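PDB 3EC4: putative Acetyltransferase from the GNAT family from Novosphingobium aromaticivorans DSM 12444, which probably transfers an acyl group, such as acetyl from acetyl-CoA, to an acceptor that has not been identified, as expected of a GNAT-family acyltransferase. Local coordinates for residues 6-11 / 84-89; 61-66 / 78-83; 148-153 / 159-164; 181-186 / 191-196. All blocks are in the same frame, centred on the assembly; numbering follows the deposited sequence. Where two conformers were deposited one is given.

Contact 1 (6-11 / 84-89); sequences HPLDRP and LLQMIA
Gln86 meets Leu8 through a single, nearly linear hydrogen bond, in which the amide NE2 of the strand residue donates to the backbone O of Leu8 over 2.9 Å with an N-H...O angle of 173°. The carbonyl oxygen lies almost in the plane of the Gln86 amide, while the donor stands tilted by 25° from the carbonyl plane. The other corner of the amide serves packing as well: OE1 of Gln86 comes within 3.4 Å of CB of Leu8 and also lies close to its CD1. Further along the strand, CD1 of Leu8 touches CD1 of Ile88 at 4.2 Å, an apolar contact beside the polar one.

Both partners are held by a second shell. With CG anti to the backbone N (chi1 -174°) and the chain extended beyond it, Gln86 carries its amide well out from the strand, where OE1 bonds to Arg216 and NE2 also pairs with His196 NE2. Partners at both corners fix the flip of this buried group. Leu8 in turn is positioned from its own side, because its backbone N donates to ND1 of His6 at 3.0 Å, in the plane of the imidazole. Asp9 ties the same short 3-10 turn to the sheet through salt bridges with Arg216 and Arg217.

The N-terminal turn is thus seated on the sheet just ahead of helix 11-17, with Arg10 as its N-cap residue. It rests against strand 76-88, with strand 214-226 on one flank and strand 192-198 on the other.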
loop_
_atom_site.group_PDB
_atom_site.type_symbol
_atom_site.label_atom_id
_atom_site.label_comp_id
_atom_site.label_asym_id
_atom_site.label_seq_id
_atom_site.Cartn_x
_atom_site.Cartn_y
_atom_site.Cartn_z
ATOM N N HIS A 6 13.593 -12.144 -4.437
ATOM C CA HIS A 6 12.138 -12.238 -4.519
ATOM C C HIS A 6 11.534 -10.917 -5.031
ATOM O O HIS A 6 12.067 -9.841 -4.735
ATOM C CB HIS A 6 11.644 -12.531 -3.111
ATOM C CG HIS A 6 10.281 -13.126 -3.052
ATOM N ND1 HIS A 6 9.141 -12.400 -3.309
ATOM C CD2 HIS A 6 9.872 -14.371 -2.731
ATOM C CE1 HIS A 6 8.089 -13.175 -3.164
ATOM N NE2 HIS A 6 8.504 -14.378 -2.812
ATOM N N PRO A 7 10.449 -10.980 -5.843
ATOM C CA PRO A 7 9.752 -9.756 -6.236
ATOM C C PRO A 7 9.362 -8.854 -5.083
ATOM O O PRO A 7 9.373 -7.631 -5.242
ATOM C CB PRO A 7 8.480 -10.276 -6.938
ATOM C CG PRO A 7 8.879 -11.580 -7.474
ATOM C CD PRO A 7 9.822 -12.166 -6.449
ATOM N N LEU A 8 9.040 -9.446 -3.931
ATOM C CA LEU A 8 8.627 -8.647 -2.771
ATOM C C LEU A 8 9.800 -7.966 -2.044
ATOM O O LEU A 8 9.586 -7.163 -1.137
ATOM C CB LEU A 8 7.834 -9.499 -1.806
ATOM C CG LEU A 8 6.498 -10.097 -2.236
ATOM C CD1 LEU A 8 5.936 -10.772 -0.980
ATOM C CD2 LEU A 8 5.578 -8.964 -2.728
ATOM N N ASP A 9 11.030 -8.278 -2.408
ATOM C CA ASP A 9 12.175 -7.564 -1.811
ATOM C C ASP A 9 12.253 -6.109 -2.254
ATOM O O ASP A 9 12.880 -5.280 -1.604
ATOM C CB ASP A 9 13.482 -8.260 -2.137
ATOM C CG ASP A 9 13.615 -9.594 -1.472
ATOM O OD1 ASP A 9 12.887 -9.913 -0.510
ATOM O OD2 ASP A 9 14.433 -10.368 -1.975
ATOM N N ARG A 10 11.715 -5.807 -3.418
ATOM C CA ARG A 10 11.695 -4.444 -3.904
ATOM C C ARG A 10 10.349 -4.160 -4.532
ATOM O O ARG A 10 10.214 -4.190 -5.761
ATOM C CB ARG A 10 12.825 -4.215 -4.905
ATOM C CG ARG A 10 14.250 -4.452 -4.376
ATOM C CD ARG A 10 15.282 -3.770 -5.296
ATOM N NE ARG A 10 15.113 -2.340 -5.168
ATOM C CZ ARG A 10 15.456 -1.419 -6.065
ATOM N NH1 ARG A 10 16.047 -1.732 -7.211
ATOM N NH2 ARG A 10 15.195 -0.152 -5.781
ATOM N N PRO A 11 9.304 -4.004 -3.696
ATOM C CA PRO A 11 7.928 -4.022 -4.233
ATOM C C PRO A 11 7.598 -2.804 -5.091
ATOM O O PRO A 11 6.881 -2.928 -6.073
ATOM C CB PRO A 11 7.038 -4.158 -2.976
ATOM C CG PRO A 11 7.906 -3.833 -1.830
ATOM C CD PRO A 11 9.343 -3.907 -2.237
ATOM N N LEU A 84 9.138 -1.824 8.906
ATOM C CA LEU A 84 7.946 -2.606 8.520
ATOM C C LEU A 84 8.138 -4.097 8.716
ATOM O O LEU A 84 9.262 -4.614 8.661
ATOM C CB LEU A 84 7.602 -2.382 7.042
ATOM C CG LEU A 84 7.495 -0.949 6.583
ATOM C CD1 LEU A 84 7.239 -0.900 5.050
ATOM C CD2 LEU A 84 6.414 -0.165 7.386
ATOM N N LEU A 85 7.011 -4.810 8.843
ATOM C CA LEU A 85 7.017 -6.261 8.760
ATOM C C LEU A 85 6.224 -6.559 7.508
ATOM O O LEU A 85 5.049 -6.171 7.418
ATOM C CB LEU A 85 6.372 -6.914 9.993
ATOM C CG LEU A 85 6.298 -8.460 9.932
ATOM C CD1 LEU A 85 7.689 -9.133 9.873
ATOM C CD2 LEU A 85 5.453 -9.046 11.047
ATOM N N GLN A 86 6.868 -7.185 6.541
ATOM C CA GLN A 86 6.150 -7.642 5.340
ATOM C C GLN A 86 5.583 -9.035 5.544
ATOM O O GLN A 86 6.291 -9.925 6.018
ATOM C CB GLN A 86 7.094 -7.611 4.138
ATOM C CG GLN A 86 6.412 -7.930 2.829
ATOM C CD GLN A 86 7.438 -8.028 1.702
ATOM O OE1 GLN A 86 8.025 -9.077 1.515
ATOM N NE2 GLN A 86 7.684 -6.934 1.003
HETATM N N MSE A 87 4.309 -9.231 5.180
HETATM C CA MSE A 87 3.556 -10.477 5.424
HETATM C C MSE A 87 2.915 -11.011 4.152
HETATM O O MSE A 87 2.590 -10.248 3.268
HETATM C CB MSE A 87 2.474 -10.270 6.509
HETATM C CG MSE A 87 3.037 -9.633 7.731
HETATM SE SE MSE A 87 1.819 -9.457 9.184
HETATM C CE MSE A 87 1.799 -11.289 9.822
ATOM N N ILE A 88 2.784 -12.330 4.072
ATOM C CA ILE A 88 2.277 -13.007 2.894
ATOM C C ILE A 88 1.191 -13.979 3.287
ATOM O O ILE A 88 1.296 -14.655 4.308
ATOM C CB ILE A 88 3.458 -13.677 2.102
ATOM C CG1 ILE A 88 3.047 -14.121 0.696
ATOM C CG2 ILE A 88 4.072 -14.819 2.864
ATOM C CD1 ILE A 88 4.296 -14.532 -0.179
ATOM N N ALA A 89 0.161 -14.072 2.457
ATOM C CA ALA A 89 -0.898 -15.047 2.688
ATOM C C ALA A 89 -0.862 -16.098 1.581
ATOM O O ALA A 89 -1.654 -16.031 0.650
ATOM C CB ALA A 89 -2.288 -14.366 2.772
#

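Contact 2 (61-66 / 78-83); sequences EIWLVE and VIRVAP
Trp63 and Arg80 carry most of this contact, a meeting of flat groups set almost perpendicular, with 89° between the indole and guanidinium planes. It is the benzo end of the indole that does the touching. CZ2 of Trp63 lies 3.4 Å from NH1 of Arg80, and CH2 of Trp63 stands 3.7 Å from CZ of Arg80, over one face of the guanidinium and offset toward its rim. Seen from the tryptophan, the arginine sits at the ring edge, so the charge does not lie over the indole face as it would in a cation-pi pair. The arginine chain bends at chi3 (69°), which turns the guanidinium across the end of the indole, and its NH2 is hydrogen-bonded to Tyr198 OH.

Van der Waals packing supplies the remainder. OE1 of Glu61 rests 3.7 Å from the CD1 methyl of Ile79, the two side chains crossing at about a right angle. Were Trp63 cut back to an alanine, a gap would probably open against the guanidinium face, with Arg80 freer to turn about its bond to Tyr198.

The backbones do not pair directly, since strand 214-226 runs between the two segments and bonds to strand 61-66 on one flank. Trp63 reaches across it, packing on Ala221 and Leu223. Opposite Leu223, strand 76-88 takes an extra residue: Ile79 and Arg80 both face that one position, the signature of a classic beta bulge in an antiparallel sheet.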
loop_
_atom_site.group_PDB
_atom_site.type_symbol
_atom_site.label_atom_id
_atom_site.label_comp_id
_atom_site.label_asym_id
_atom_site.label_seq_id
_atom_site.Cartn_x
_atom_site.Cartn_y
_atom_site.Cartn_z
ATOM N N GLU A 61 8.069 15.183 -1.714
ATOM C CA GLU A 61 8.625 14.045 -0.984
ATOM C C GLU A 61 8.361 12.754 -1.733
ATOM O O GLU A 61 7.465 12.692 -2.562
ATOM C CB GLU A 61 8.082 14.008 0.432
ATOM C CG GLU A 61 6.594 13.870 0.520
ATOM C CD GLU A 61 6.026 14.079 1.919
ATOM O OE1 GLU A 61 6.650 14.821 2.761
ATOM O OE2 GLU A 61 4.944 13.461 2.154
ATOM N N ILE A 62 9.151 11.729 -1.449
ATOM C CA ILE A 62 8.937 10.415 -2.029
ATOM C C ILE A 62 9.125 9.350 -0.955
ATOM O O ILE A 62 9.987 9.461 -0.056
ATOM C CB ILE A 62 9.874 10.124 -3.236
ATOM C CG1 ILE A 62 11.360 10.394 -2.885
ATOM C CG2 ILE A 62 9.443 10.910 -4.503
ATOM C CD1 ILE A 62 12.324 9.845 -3.954
ATOM N N TRP A 63 8.294 8.316 -1.037
ATOM C CA TRP A 63 8.418 7.164 -0.191
ATOM C C TRP A 63 9.058 6.050 -0.975
ATOM O O TRP A 63 8.641 5.744 -2.112
ATOM C CB TRP A 63 7.070 6.640 0.294
ATOM C CG TRP A 63 6.503 7.342 1.469
ATOM C CD1 TRP A 63 5.546 8.297 1.459
ATOM C CD2 TRP A 63 6.841 7.119 2.838
ATOM N NE1 TRP A 63 5.250 8.693 2.737
ATOM C CE2 TRP A 63 6.027 7.981 3.607
ATOM C CE3 TRP A 63 7.754 6.288 3.496
ATOM C CZ2 TRP A 63 6.113 8.052 4.993
ATOM C CZ3 TRP A 63 7.828 6.370 4.885
ATOM C CH2 TRP A 63 7.010 7.244 5.606
ATOM N N LEU A 64 10.019 5.416 -0.307
ATOM C CA LEU A 64 10.709 4.220 -0.777
ATOM C C LEU A 64 10.450 3.039 0.174
ATOM O O LEU A 64 10.381 3.215 1.385
ATOM C CB LEU A 64 12.203 4.486 -0.908
ATOM C CG LEU A 64 12.583 5.715 -1.731
ATOM C CD1 LEU A 64 13.090 6.787 -0.807
ATOM C CD2 LEU A 64 13.624 5.355 -2.815
ATOM N N VAL A 65 10.298 1.869 -0.406
ATOM C CA VAL A 65 10.018 0.611 0.338
ATOM C C VAL A 65 11.086 -0.371 -0.129
ATOM O O VAL A 65 11.064 -0.816 -1.286
ATOM C CB VAL A 65 8.582 0.077 0.122
ATOM C CG1 VAL A 65 8.375 -1.177 0.970
ATOM C CG2 VAL A 65 7.557 1.169 0.506
ATOM N N GLU A 66 12.059 -0.608 0.752
ATOM C CA GLU A 66 13.245 -1.396 0.447
ATOM C C GLU A 66 13.603 -2.263 1.624
ATOM O O GLU A 66 13.060 -2.068 2.698
ATOM C CB GLU A 66 14.406 -0.493 0.070
ATOM C CG GLU A 66 14.087 0.465 -1.084
ATOM C CD GLU A 66 14.029 -0.196 -2.466
ATOM O OE1 GLU A 66 14.495 -1.340 -2.606
ATOM O OE2 GLU A 66 13.530 0.440 -3.444
ATOM N N VAL A 78 16.334 12.848 4.969
ATOM C CA VAL A 78 15.392 11.863 5.472
ATOM C C VAL A 78 14.358 12.572 6.346
ATOM O O VAL A 78 14.714 13.284 7.293
ATOM C CB VAL A 78 16.090 10.789 6.326
ATOM C CG1 VAL A 78 15.047 9.753 6.791
ATOM C CG2 VAL A 78 17.225 10.122 5.522
ATOM N N ILE A 79 13.090 12.387 6.049
ATOM C CA ILE A 79 11.995 12.972 6.872
ATOM C C ILE A 79 11.494 11.925 7.889
ATOM O O ILE A 79 11.319 12.225 9.073
ATOM C CB ILE A 79 10.814 13.421 5.974
ATOM C CG1 ILE A 79 11.244 14.542 4.992
ATOM C CG2 ILE A 79 9.600 13.878 6.817
ATOM C CD1 ILE A 79 10.130 15.003 4.051
ATOM N N ARG A 80 11.268 10.715 7.406
ATOM C CA ARG A 80 10.858 9.575 8.233
ATOM C C ARG A 80 11.546 8.266 7.824
ATOM O O ARG A 80 11.898 8.070 6.651
ATOM C CB ARG A 80 9.346 9.357 8.145
ATOM C CG ARG A 80 8.480 10.300 8.938
ATOM C CD ARG A 80 7.020 10.097 8.634
ATOM N NE ARG A 80 6.531 8.814 9.137
ATOM C CZ ARG A 80 5.380 8.244 8.812
ATOM N NH1 ARG A 80 4.542 8.809 7.952
ATOM N NH2 ARG A 80 5.064 7.098 9.368
ATOM N N VAL A 81 11.718 7.371 8.804
ATOM C CA VAL A 81 12.157 6.002 8.568
ATOM C C VAL A 81 11.331 5.049 9.421
ATOM O O VAL A 81 11.393 5.091 10.640
ATOM C CB VAL A 81 13.666 5.762 8.860
ATOM C CG1 VAL A 81 14.112 4.417 8.214
ATOM C CG2 VAL A 81 14.479 6.898 8.319
ATOM N N ALA A 82 10.574 4.188 8.763
ATOM C CA ALA A 82 9.590 3.341 9.385
ATOM C C ALA A 82 9.916 1.844 9.188
ATOM O O ALA A 82 9.812 1.337 8.092
ATOM C CB ALA A 82 8.224 3.674 8.773
ATOM N N PRO A 83 10.328 1.152 10.249
ATOM C CA PRO A 83 10.470 -0.280 10.173
ATOM C C PRO A 83 9.119 -0.938 9.883
ATOM O O PRO A 83 8.103 -0.663 10.553
ATOM C CB PRO A 83 10.983 -0.660 11.562
ATOM C CG PRO A 83 11.646 0.638 12.058
ATOM C CD PRO A 83 10.706 1.670 11.570
#

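Contact 3 (148-153 / 159-164); sequences GERMRP and EVSGVC
Glu159 OE1 accepts two hydrogen bonds across the hairpin formed by strands 142-149 and 157-165 of the GNAT sheet, one from Arg150 NE at 2.9 Å and one from Met151 N at 3.1 Å. The backbone N-H uses the anti lone pair, whereas the arginine comes from above the carboxylate plane. A second arm of the salt bridge runs from Arg150 NH2 to Glu159 OE2 at 2.9 Å, so the guanidinium grips the carboxylate side-on, one nitrogen to each oxygen, with the two planes 59° apart. Both side chains leave the backbone with CG anti to N (chi1 -162° and -168°) and run side by side. Losing the guanidinium to a leucine at Arg150 is likely to strip the buried Glu159 carboxylate of its charged mate, with Met151 N as its remaining donor across the hairpin.

Backbone pairing fixes the register beneath. Gly148 and Ser161 form a hydrogen-bonded antiparallel pair, and Glu149 with Val160 makes the next, non-hydrogen-bonded one. Past the end of strand 142-149 the ladder becomes irregular: Glu159 O takes Arg150 N, but Glu159 N gives its hydrogen to Met151 O at 2.9 Å, so one strand residue serves two successive residues opposite. Val160 packs on Ile183 and Met186 of helix 174-188, while Met151 and Glu159 both lie against Tyr194. The guanidinium of Arg150 also passes Ser161, whose OG sits 3.0 Å above its plane toward the rim, too poorly angled for a hydrogen bond.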
loop_
_atom_site.group_PDB
_atom_site.type_symbol
_atom_site.label_atom_id
_atom_site.label_comp_id
_atom_site.label_asym_id
_atom_site.label_seq_id
_atom_site.Cartn_x
_atom_site.Cartn_y
_atom_site.Cartn_z
ATOM N N GLY A 148 -8.632 -2.040 0.113
ATOM C CA GLY A 148 -8.402 -2.186 -1.295
ATOM C C GLY A 148 -7.126 -2.914 -1.649
ATOM O O GLY A 148 -6.443 -3.518 -0.795
ATOM N N GLU A 149 -6.819 -2.799 -2.924
ATOM C CA GLU A 149 -5.630 -3.356 -3.541
ATOM C C GLU A 149 -4.663 -2.270 -3.946
ATOM O O GLU A 149 -5.086 -1.191 -4.364
ATOM C CB GLU A 149 -6.013 -4.127 -4.789
ATOM C CG GLU A 149 -7.066 -5.188 -4.545
ATOM C CD GLU A 149 -7.522 -5.869 -5.793
ATOM O OE1 GLU A 149 -7.635 -5.205 -6.839
ATOM O OE2 GLU A 149 -7.817 -7.089 -5.720
ATOM N N ARG A 150 -3.372 -2.574 -3.885
ATOM C CA ARG A 150 -2.362 -1.616 -4.323
ATOM C C ARG A 150 -1.288 -2.244 -5.212
ATOM O O ARG A 150 -1.596 -2.598 -6.357
ATOM C CB ARG A 150 -1.834 -0.841 -3.117
ATOM C CG ARG A 150 -1.119 0.442 -3.424
ATOM C CD ARG A 150 -0.800 1.233 -2.178
ATOM N NE ARG A 150 0.193 0.601 -1.347
ATOM C CZ ARG A 150 0.622 1.098 -0.183
ATOM N NH1 ARG A 150 0.166 2.252 0.319
ATOM N NH2 ARG A 150 1.506 0.438 0.506
HETATM N N MSE A 151 -0.040 -2.364 -4.746
HETATM C CA MSE A 151 1.062 -2.739 -5.640
HETATM C C MSE A 151 0.998 -4.200 -6.086
HETATM O O MSE A 151 0.467 -5.091 -5.386
HETATM C CB MSE A 151 2.435 -2.467 -5.001
HETATM C CG MSE A 151 2.605 -1.064 -4.569
HETATM SE SE MSE A 151 4.416 -0.688 -4.014
HETATM C CE MSE A 151 3.959 0.510 -2.531
ATOM N N ARG A 152 1.545 -4.439 -7.268
ATOM C CA ARG A 152 1.604 -5.774 -7.838
ATOM C C ARG A 152 3.012 -6.023 -8.362
ATOM O O ARG A 152 3.279 -5.775 -9.511
ATOM C CB ARG A 152 0.586 -5.916 -8.962
ATOM C CG ARG A 152 -0.855 -5.857 -8.440
ATOM C CD ARG A 152 -1.855 -5.727 -9.545
ATOM N NE ARG A 152 -3.183 -5.626 -8.984
ATOM C CZ ARG A 152 -3.949 -6.649 -8.655
ATOM N NH1 ARG A 152 -3.585 -7.886 -8.949
ATOM N NH2 ARG A 152 -5.133 -6.421 -8.083
ATOM N N PRO A 153 3.927 -6.470 -7.472
ATOM C CA PRO A 153 5.340 -6.658 -7.803
ATOM C C PRO A 153 5.657 -7.738 -8.859
ATOM O O PRO A 153 6.728 -7.727 -9.444
ATOM C CB PRO A 153 5.973 -6.971 -6.443
ATOM C CG PRO A 153 5.035 -6.329 -5.426
ATOM C CD PRO A 153 3.678 -6.673 -6.033
ATOM N N GLU A 159 -0.972 -6.503 -3.358
ATOM C CA GLU A 159 -0.928 -5.886 -2.052
ATOM C C GLU A 159 -2.306 -5.512 -1.506
ATOM O O GLU A 159 -3.084 -4.842 -2.163
ATOM C CB GLU A 159 -0.069 -4.619 -2.123
ATOM C CG GLU A 159 0.289 -4.063 -0.743
ATOM C CD GLU A 159 1.072 -2.775 -0.825
ATOM O OE1 GLU A 159 0.952 -2.105 -1.864
ATOM O OE2 GLU A 159 1.762 -2.424 0.174
ATOM N N VAL A 160 -2.574 -5.924 -0.274
ATOM C CA VAL A 160 -3.681 -5.377 0.526
ATOM C C VAL A 160 -3.310 -4.031 1.155
ATOM O O VAL A 160 -2.278 -3.921 1.803
ATOM C CB VAL A 160 -4.084 -6.352 1.641
ATOM C CG1 VAL A 160 -5.284 -5.795 2.390
ATOM C CG2 VAL A 160 -4.410 -7.749 0.992
ATOM N N SER A 161 -4.127 -3.000 0.900
ATOM C CA SER A 161 -3.821 -1.603 1.316
ATOM C C SER A 161 -5.116 -0.798 1.551
ATOM O O SER A 161 -6.226 -1.237 1.198
ATOM C CB SER A 161 -2.921 -0.869 0.305
ATOM O OG SER A 161 -2.270 0.274 0.889
ATOM N N GLY A 162 -4.962 0.352 2.202
ATOM C CA GLY A 162 -6.069 1.290 2.373
ATOM C C GLY A 162 -7.103 0.827 3.377
ATOM O O GLY A 162 -8.276 1.222 3.270
ATOM N N VAL A 163 -6.684 0.018 4.365
ATOM C CA VAL A 163 -7.642 -0.518 5.350
ATOM C C VAL A 163 -7.880 0.558 6.411
ATOM O O VAL A 163 -6.997 0.863 7.211
ATOM C CB VAL A 163 -7.131 -1.791 6.044
ATOM C CG1 VAL A 163 -8.189 -2.298 7.017
ATOM C CG2 VAL A 163 -6.762 -2.892 4.982
ATOM N N CYS A 164 -9.068 1.128 6.453
ATOM C CA CYS A 164 -9.302 2.135 7.469
ATOM C C CYS A 164 -10.759 2.257 7.778
ATOM O O CYS A 164 -11.612 2.047 6.901
ATOM C CB CYS A 164 -8.782 3.458 6.985
ATOM S SG CYS A 164 -9.623 3.919 5.485
#

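Contact 4 (181-186 / 191-196); sequences KVIAGM and EVPYLH
Met186, present as selenomethionine, reaches from helix 174-188 over the start of strand 192-198, and its chain meets first Glu191 and then Pro193. CB lies 4.0 Å from the backbone O of Glu191, and CG comes within 3.8 Å of OE1 of the same residue. With CG anti to the carbonyl carbon (chi1 -67°) and the chain extended beyond it, the selenium is carried on to Pro193, where SE stands 3.7 Å from CB of the proline. The two side chains slide past each other in opposite directions. Beyond the selenium, CE of Met186 comes to Glu149 and Val160, and the side chain also touches Ala158.

Pro193 meets a second helix residue as well. CG2 of Ile183, one helical turn back, approaches CB of Pro193 at 3.7 Å and is equally near to its CG, the isoleucine crossing the pyrrolidine at about a right angle. CB and CG of the ring therefore rest against two helix side chains one turn apart, both on its helix-facing side, an apolar contact buried under the helix.

One backbone bond closes the turn: Glu191 N donates to Met186 O over 3.0 Å. The carboxylate of Glu191 looks elsewhere for its charge partners, with OE1 in salt bridges to Arg189 and Arg152.

Strand 157-165, helix 174-188 and strand 192-198 form a beta-alpha-beta unit with parallel, adjacent strands. In GNAT enzymes this crossover helix follows the loop that generally cradles the acetyl-CoA pyrophosphate, and the contact described here packs its C-terminal part back onto the returning strand.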
loop_
_atom_site.group_PDB
_atom_site.type_symbol
_atom_site.label_atom_id
_atom_site.label_comp_id
_atom_site.label_asym_id
_atom_site.label_seq_id
_atom_site.Cartn_x
_atom_site.Cartn_y
_atom_site.Cartn_z
ATOM N N LYS A 181 -12.606 -9.918 2.202
ATOM C CA LYS A 181 -13.190 -9.701 0.883
ATOM C C LYS A 181 -12.112 -9.415 -0.152
ATOM O O LYS A 181 -12.090 -9.973 -1.244
ATOM C CB LYS A 181 -14.182 -8.562 0.929
ATOM C CG LYS A 181 -14.946 -8.396 -0.379
ATOM C CD LYS A 181 -15.873 -9.547 -0.699
ATOM C CE LYS A 181 -16.650 -9.236 -1.963
ATOM N NZ LYS A 181 -17.505 -10.325 -2.353
ATOM N N VAL A 182 -11.193 -8.532 0.180
ATOM C CA VAL A 182 -10.105 -8.233 -0.754
ATOM C C VAL A 182 -9.285 -9.510 -1.155
ATOM O O VAL A 182 -8.998 -9.737 -2.346
ATOM C CB VAL A 182 -9.158 -7.125 -0.160
ATOM C CG1 VAL A 182 -7.854 -7.027 -1.069
ATOM C CG2 VAL A 182 -9.851 -5.762 -0.082
ATOM N N ILE A 183 -8.899 -10.330 -0.164
ATOM C CA ILE A 183 -8.060 -11.509 -0.420
ATOM C C ILE A 183 -8.804 -12.648 -1.157
ATOM O O ILE A 183 -8.193 -13.373 -1.895
ATOM C CB ILE A 183 -7.306 -12.011 0.836
ATOM C CG1 ILE A 183 -8.240 -12.590 1.888
ATOM C CG2 ILE A 183 -6.399 -10.894 1.386
ATOM C CD1 ILE A 183 -7.485 -13.133 3.162
ATOM N N ALA A 184 -10.138 -12.688 -1.002
ATOM C CA ALA A 184 -10.987 -13.593 -1.751
ATOM C C ALA A 184 -10.879 -13.292 -3.245
ATOM O O ALA A 184 -10.811 -14.212 -4.080
ATOM C CB ALA A 184 -12.399 -13.457 -1.266
ATOM N N GLY A 185 -10.868 -12.009 -3.596
ATOM C CA GLY A 185 -10.798 -11.609 -5.010
ATOM C C GLY A 185 -9.441 -11.961 -5.581
ATOM O O GLY A 185 -9.336 -12.490 -6.695
HETATM N N MSE A 186 -8.390 -11.673 -4.802
HETATM C CA MSE A 186 -7.023 -12.081 -5.170
HETATM C C MSE A 186 -6.941 -13.607 -5.396
HETATM O O MSE A 186 -6.520 -14.090 -6.464
HETATM C CB MSE A 186 -6.033 -11.629 -4.112
HETATM C CG MSE A 186 -5.934 -10.104 -4.072
HETATM SE SE MSE A 186 -4.836 -9.599 -2.574
HETATM C CE MSE A 186 -4.825 -7.697 -2.844
ATOM N N GLU A 191 -3.830 -15.078 -7.301
ATOM C CA GLU A 191 -2.809 -14.202 -6.771
ATOM C C GLU A 191 -2.655 -14.439 -5.276
ATOM O O GLU A 191 -3.626 -14.752 -4.555
ATOM C CB GLU A 191 -3.159 -12.724 -6.992
ATOM C CG GLU A 191 -3.338 -12.367 -8.444
ATOM C CD GLU A 191 -4.188 -11.125 -8.646
ATOM O OE1 GLU A 191 -4.573 -10.459 -7.652
ATOM O OE2 GLU A 191 -4.473 -10.824 -9.812
ATOM N N VAL A 192 -1.425 -14.256 -4.829
ATOM C CA VAL A 192 -1.051 -14.344 -3.458
ATOM C C VAL A 192 -1.062 -12.920 -2.819
ATOM O O VAL A 192 -0.346 -11.980 -3.287
ATOM C CB VAL A 192 0.374 -14.983 -3.313
ATOM C CG1 VAL A 192 0.838 -14.925 -1.839
ATOM C CG2 VAL A 192 0.488 -16.419 -3.921
ATOM N N PRO A 193 -1.893 -12.728 -1.773
ATOM C CA PRO A 193 -1.894 -11.487 -1.022
ATOM C C PRO A 193 -0.636 -11.303 -0.229
ATOM O O PRO A 193 -0.088 -12.269 0.294
ATOM C CB PRO A 193 -3.097 -11.635 -0.056
ATOM C CG PRO A 193 -3.932 -12.745 -0.636
ATOM C CD PRO A 193 -2.961 -13.647 -1.300
ATOM N N TYR A 194 -0.199 -10.058 -0.142
ATOM C CA TYR A 194 0.833 -9.629 0.810
ATOM C C TYR A 194 0.490 -8.244 1.339
ATOM O O TYR A 194 -0.341 -7.532 0.773
ATOM C CB TYR A 194 2.211 -9.649 0.139
ATOM C CG TYR A 194 2.505 -8.441 -0.693
ATOM C CD1 TYR A 194 2.022 -8.334 -1.985
ATOM C CD2 TYR A 194 3.321 -7.441 -0.209
ATOM C CE1 TYR A 194 2.293 -7.194 -2.749
ATOM C CE2 TYR A 194 3.609 -6.345 -0.947
ATOM C CZ TYR A 194 3.082 -6.224 -2.231
ATOM O OH TYR A 194 3.380 -5.109 -2.982
ATOM N N LEU A 195 1.147 -7.835 2.417
ATOM C CA LEU A 195 0.946 -6.521 2.974
ATOM C C LEU A 195 2.131 -6.154 3.804
ATOM O O LEU A 195 2.978 -6.974 4.088
ATOM C CB LEU A 195 -0.335 -6.456 3.806
ATOM C CG LEU A 195 -0.460 -7.434 4.998
ATOM C CD1 LEU A 195 0.337 -6.948 6.208
ATOM C CD2 LEU A 195 -1.937 -7.697 5.379
ATOM N N HIS A 196 2.205 -4.888 4.146
ATOM C CA HIS A 196 3.156 -4.401 5.131
ATOM C C HIS A 196 2.406 -3.887 6.335
ATOM O O HIS A 196 1.365 -3.221 6.184
ATOM C CB HIS A 196 4.020 -3.248 4.579
ATOM C CG HIS A 196 4.898 -3.641 3.428
ATOM N ND1 HIS A 196 4.555 -3.402 2.117
ATOM C CD2 HIS A 196 6.090 -4.295 3.389
ATOM C CE1 HIS A 196 5.499 -3.877 1.320
ATOM N NE2 HIS A 196 6.447 -4.409 2.069
#

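Overall arrangement
The four contacts illustrate how one mixed sheet takes on different chemistry from centre to margin. Contacts 1, 3 and 4 are buried, whereas contact 2 lies at the surface toward the sheet's outer strand, about 24 Å from contact 4 between centres. Contacts 1 and 2 share strand 76-88 and are joined by the Arg10-Glu66 salt bridge. Contact 3, nearest the middle of the chain, combines strand pairing with a salt bridge to a buried glutamate; contact 4, about 8 Å away between centres, is mainly apolar helix-on-strand packing. Strand 192-198 knits these together, its backbone lying between 157-165 and 76-88, while Pro153 packs against Leu8 and Pro11 of contact 1.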